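Local coordinates for DnaD-like replication protein (Streptococcus mutans UA159, PDB 2ZC2) that probably takes part in DNA replication as a DnaB/DnaD-family protein, represented here by its helical DnaD-like domain, which carries bound zinc ions, at residues 8-13 and 53-58; 14-17 and 21-24. All blocks are in the same frame, centred on the assembly; numbering follows the deposited sequence.

Contact 1: residues 8-13 and 53-58; sequences EDFERE and TNWNYI. With ZN (zinc ion), chain F.
In the helical core of this DnaD-like domain, Phe10 of helix 5-14 meets Trp55 and Ile58 at the start of helix 55-67, an apolar junction between two helices far apart in sequence. The outer ring atoms of Phe10 do the touching, obliquely: CE2 lies 3.9 Å from Trp55 CZ3, and CZ lies 3.8 Å from Ile58 CG2. The two aromatic rings are inclined at 54°. Leu26 of helix 20-32 and Val40 of helix 37-50 also pack on Phe10. One turn along, Glu13 CB touches the methyl CG2 of Thr53 at 3.5 Å; that methyl lies anti to the backbone N, which turns it to the helix. Asp9 binds a zinc ion through both oxygens, with OD2 at 2.3 Å from the metal, while OD1 also accepts from Arg12 NH1 at 3.0 Å; OD2 also accepts a hydrogen bond from Arg41 NE. Arg12 turns NE and NH2 side-on to one oxygen, Glu13 OE2, NH2 at 2.9 Å. No hydrogen bond joins the two segments, which meet through apolar packing, while Arg12 and Arg41 would be expected to steady the zinc-bound carboxylate and, with the metal, offset its charge.

Contact 2: residues 14-17 and 21-24; sequences LGRM and FELE
The guanidinium of Arg16 presents its edge to the carboxylate of Glu22, and Leu14 CD1 rests over one of its faces, 3.8 Å above the plane and displaced toward the rim. The two flat groups are nearly coplanar, their planes only 27° apart, in a bidentate, end-on salt bridge across the turn between helix 5-14 and helix 20-32. NH1 of Arg16 donates to Glu22 OE1 at 3.1 Å, and Arg16 NH2 to Glu22 OE2 at 2.8 Å. Each oxygen offers its syn lone pair, and both acceptors lie near the guanidinium plane. A third, weak bond from Arg16 NH2 to OE1 slants across the pair. The paired bonds fix the rotation of the Glu22 carboxylate about CG-CD and hold it near the plane of the guanidinium. The side chains meet at about a right angle: Arg16 CG sits between the backbone N and the carbonyl carbon (chi1 65°), from where the chain, extended from CG to NE, carries the guanidinium to Glu22, itself extended beyond CG.

The loop end of the bridge follows directly on a Schellman motif that ends helix 5-14. Gly15 is its C-prime residue, with phi at +59°, and the chain leaves the helix there, with Arg16 the next residue. Trp55 touches both Arg16 and Glu22, placing the bridge against the start of helix 55-67. On the helix side, Ser19 OG is hydrogen-bonded to Glu22 N. The bridge lies at the surface, and Glu22 is near a zinc site: its side chain is about 5 Å from that of Asp25, a zinc ligand, and about 7 Å from a bound zinc ion. The Schellman turn pairs Gly15 N with Arg12 O and, in a probable hydrogen bond, Arg16 N with Glu11 O.

Overall arrangement
From the N terminus the chain runs through helix 5-14, which supplies the first half of contact 1, and turns at once into the loop that opens contact 2. That loop is short: contact 2 closes it at 21-24, tying the end of the first helix to the beginning of helix 20-32. The chain then passes through helix 37-50 before 53-58 returns to helix 5-14 and closes the much larger loop of contact 1, within which contact 2 lies entirely. The centres are about 8 Å apart, and the contacts meet where Trp55 CH2 packs on Glu22 O and Thr53 O approaches Leu14 CD2. A local turn and a long-range helix pairing thus share one side of the domain.

Contact 1: residues 8-13 and 53-58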
# COMPACT_ATOMS: atom_id res chain seq x y z
N GLU A 8 -4.94 2.24 9.55
CA GLU A 8 -6.10 1.54 10.07
C GLU A 8 -6.66 0.50 9.08
O GLU A 8 -7.04 -0.59 9.50
CB GLU A 8 -7.13 2.59 10.48
CG GLU A 8 -8.59 2.22 10.48
CD GLU A 8 -9.48 3.48 10.62
OE1 GLU A 8 -9.23 4.28 11.57
OE2 GLU A 8 -10.42 3.67 9.78
N ASP A 9 -6.68 0.83 7.78
CA ASP A 9 -7.01 -0.14 6.72
C ASP A 9 -6.06 -1.36 6.78
O ASP A 9 -6.49 -2.49 6.87
CB ASP A 9 -6.98 0.55 5.35
CG ASP A 9 -8.20 1.45 5.16
OD1 ASP A 9 -9.16 1.23 5.92
OD2 ASP A 9 -8.21 2.39 4.32
N PHE A 10 -4.75 -1.08 6.77
CA PHE A 10 -3.74 -2.12 6.85
C PHE A 10 -3.91 -3.04 8.03
O PHE A 10 -3.86 -4.24 7.89
CB PHE A 10 -2.36 -1.48 6.87
CG PHE A 10 -1.77 -1.28 5.47
CD1 PHE A 10 -2.15 -0.24 4.70
CD2 PHE A 10 -0.87 -2.20 4.96
CE1 PHE A 10 -1.65 -0.07 3.41
CE2 PHE A 10 -0.34 -2.07 3.71
CZ PHE A 10 -0.72 -0.98 2.92
N GLU A 11 -4.13 -2.46 9.22
CA GLU A 11 -4.18 -3.26 10.44
C GLU A 11 -5.41 -4.07 10.47
O GLU A 11 -5.38 -5.23 10.87
CB GLU A 11 -4.08 -2.34 11.65
CG GLU A 11 -2.68 -1.79 11.74
CD GLU A 11 -2.45 -0.86 12.96
OE1 GLU A 11 -3.41 -0.20 13.43
OE2 GLU A 11 -1.27 -0.77 13.38
N ARG A 12 -6.52 -3.53 9.94
CA ARG A 12 -7.76 -4.34 9.94
C ARG A 12 -7.61 -5.52 9.00
O ARG A 12 -8.00 -6.63 9.34
CB ARG A 12 -8.94 -3.49 9.49
CG ARG A 12 -10.27 -4.25 9.31
CD ARG A 12 -11.30 -3.40 8.53
NE ARG A 12 -10.88 -3.25 7.14
CZ ARG A 12 -10.62 -2.09 6.57
NH1 ARG A 12 -10.78 -0.96 7.23
NH2 ARG A 12 -10.20 -2.06 5.32
N GLU A 13 -7.08 -5.30 7.79
CA GLU A 13 -6.98 -6.42 6.83
C GLU A 13 -5.93 -7.40 7.25
O GLU A 13 -6.07 -8.63 7.01
CB GLU A 13 -6.66 -5.95 5.40
CG GLU A 13 -7.74 -5.04 4.72
CD GLU A 13 -9.14 -5.66 4.75
OE1 GLU A 13 -9.27 -6.93 4.85
OE2 GLU A 13 -10.09 -4.88 4.60
N THR A 53 -3.63 -11.37 1.78
CA THR A 53 -3.42 -10.21 2.60
C THR A 53 -2.15 -10.46 3.46
O THR A 53 -2.22 -10.91 4.60
CB THR A 53 -4.69 -9.78 3.42
OG1 THR A 53 -5.86 -9.84 2.61
CG2 THR A 53 -4.56 -8.30 3.86
N ASN A 54 -1.01 -10.17 2.88
CA ASN A 54 0.25 -10.14 3.61
C ASN A 54 1.09 -8.95 3.19
O ASN A 54 1.00 -8.50 2.03
CB ASN A 54 1.02 -11.48 3.50
CG ASN A 54 1.57 -11.76 2.13
OD1 ASN A 54 1.12 -12.70 1.45
ND2 ASN A 54 2.66 -11.07 1.76
N TRP A 55 1.88 -8.41 4.13
CA TRP A 55 2.70 -7.21 3.84
C TRP A 55 3.44 -7.24 2.54
O TRP A 55 3.35 -6.32 1.75
CB TRP A 55 3.73 -6.96 4.98
CG TRP A 55 4.60 -5.72 4.70
CD1 TRP A 55 5.87 -5.70 4.17
CD2 TRP A 55 4.24 -4.36 4.94
NE1 TRP A 55 6.32 -4.42 4.11
CE2 TRP A 55 5.33 -3.57 4.57
CE3 TRP A 55 3.10 -3.74 5.46
CZ2 TRP A 55 5.31 -2.16 4.67
CZ3 TRP A 55 3.07 -2.33 5.58
CH2 TRP A 55 4.18 -1.56 5.21
N ASN A 56 4.25 -8.29 2.33
CA ASN A 56 5.12 -8.42 1.14
C ASN A 56 4.37 -8.44 -0.16
O ASN A 56 4.78 -7.83 -1.16
CB ASN A 56 5.99 -9.71 1.23
CG ASN A 56 6.98 -9.66 2.43
OD1 ASN A 56 7.04 -8.69 3.15
ND2 ASN A 56 7.76 -10.71 2.60
N TYR A 57 3.27 -9.18 -0.18
CA TYR A 57 2.40 -9.18 -1.38
C TYR A 57 1.88 -7.81 -1.77
O TYR A 57 1.93 -7.40 -2.94
CB TYR A 57 1.26 -10.21 -1.22
CG TYR A 57 0.46 -10.51 -2.49
CD1 TYR A 57 0.78 -11.59 -3.32
CD2 TYR A 57 -0.64 -9.73 -2.83
CE1 TYR A 57 -0.01 -11.84 -4.50
CE2 TYR A 57 -1.40 -9.98 -3.97
CZ TYR A 57 -1.09 -11.01 -4.81
OH TYR A 57 -1.91 -11.25 -5.91
N ILE A 58 1.37 -7.06 -0.80
CA ILE A 58 0.96 -5.66 -1.04
C ILE A 58 2.11 -4.81 -1.57
O ILE A 58 1.99 -4.11 -2.56
CB ILE A 58 0.43 -5.06 0.33
CG1 ILE A 58 -0.81 -5.83 0.78
CG2 ILE A 58 0.11 -3.52 0.17
CD1 ILE A 58 -1.16 -5.73 2.29
ZN ZN F . -10.36 2.85 4.92

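Contact 2: residues 14-17 and 21-24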
# COMPACT_ATOMS: atom_id res chain seq x y z
N LEU A 14 -4.82 -6.86 7.80
CA LEU A 14 -3.72 -7.75 8.24
C LEU A 14 -4.11 -8.43 9.57
O LEU A 14 -3.52 -9.42 9.96
CB LEU A 14 -2.35 -6.98 8.33
CG LEU A 14 -1.69 -6.59 6.97
CD1 LEU A 14 -0.34 -5.83 7.08
CD2 LEU A 14 -1.44 -7.81 6.12
N GLY A 15 -5.14 -7.92 10.24
CA GLY A 15 -5.49 -8.43 11.56
C GLY A 15 -4.37 -8.30 12.62
O GLY A 15 -4.20 -9.18 13.44
N ARG A 16 -3.61 -7.22 12.58
CA ARG A 16 -2.52 -7.05 13.53
C ARG A 16 -2.04 -5.64 13.39
O ARG A 16 -2.32 -4.97 12.39
CB ARG A 16 -1.35 -8.02 13.22
CG ARG A 16 -0.64 -7.76 11.86
CD ARG A 16 0.40 -8.86 11.53
NE ARG A 16 1.12 -8.62 10.27
CZ ARG A 16 1.93 -7.57 10.07
NH1 ARG A 16 2.12 -6.67 11.03
NH2 ARG A 16 2.58 -7.44 8.92
N MSE A 17 -1.29 -5.18 14.38
CA MSE A 17 -0.72 -3.85 14.34
C MSE A 17 0.46 -3.81 13.39
O MSE A 17 1.17 -4.81 13.24
CB MSE A 17 -0.25 -3.43 15.74
CG MSE A 17 -1.36 -3.00 16.66
SE MSE A 17 -0.71 -2.60 18.45
CE MSE A 17 0.96 -1.64 18.02
N PHE A 21 8.86 -0.70 11.73
CA PHE A 21 9.46 -0.75 10.43
C PHE A 21 8.41 -0.60 9.31
O PHE A 21 8.63 0.10 8.30
CB PHE A 21 10.34 -2.00 10.26
CG PHE A 21 11.66 -1.96 11.05
CD1 PHE A 21 12.73 -1.16 10.62
CD2 PHE A 21 11.82 -2.71 12.21
CE1 PHE A 21 13.98 -1.10 11.34
CE2 PHE A 21 13.04 -2.70 12.94
CZ PHE A 21 14.12 -1.89 12.50
N GLU A 22 7.28 -1.25 9.46
CA GLU A 22 6.18 -1.14 8.46
C GLU A 22 5.58 0.26 8.51
O GLU A 22 5.36 0.87 7.45
CB GLU A 22 5.11 -2.21 8.73
CG GLU A 22 5.68 -3.64 8.53
CD GLU A 22 4.75 -4.72 8.97
OE1 GLU A 22 3.90 -4.43 9.81
OE2 GLU A 22 4.84 -5.85 8.44
N LEU A 23 5.35 0.79 9.72
CA LEU A 23 4.85 2.17 9.85
C LEU A 23 5.77 3.11 9.13
O LEU A 23 5.32 3.92 8.36
CB LEU A 23 4.67 2.59 11.32
CG LEU A 23 3.39 2.07 11.94
CD1 LEU A 23 3.48 1.98 13.47
CD2 LEU A 23 2.22 2.93 11.52
N GLU A 24 7.09 2.93 9.34
CA GLU A 24 8.11 3.78 8.71
C GLU A 24 8.18 3.57 7.20
O GLU A 24 8.34 4.50 6.41
CB GLU A 24 9.49 3.51 9.37
CG GLU A 24 10.66 3.39 8.34
CD GLU A 24 11.57 2.12 8.53
OE1 GLU A 24 11.32 1.04 7.87
OE2 GLU A 24 12.54 2.24 9.34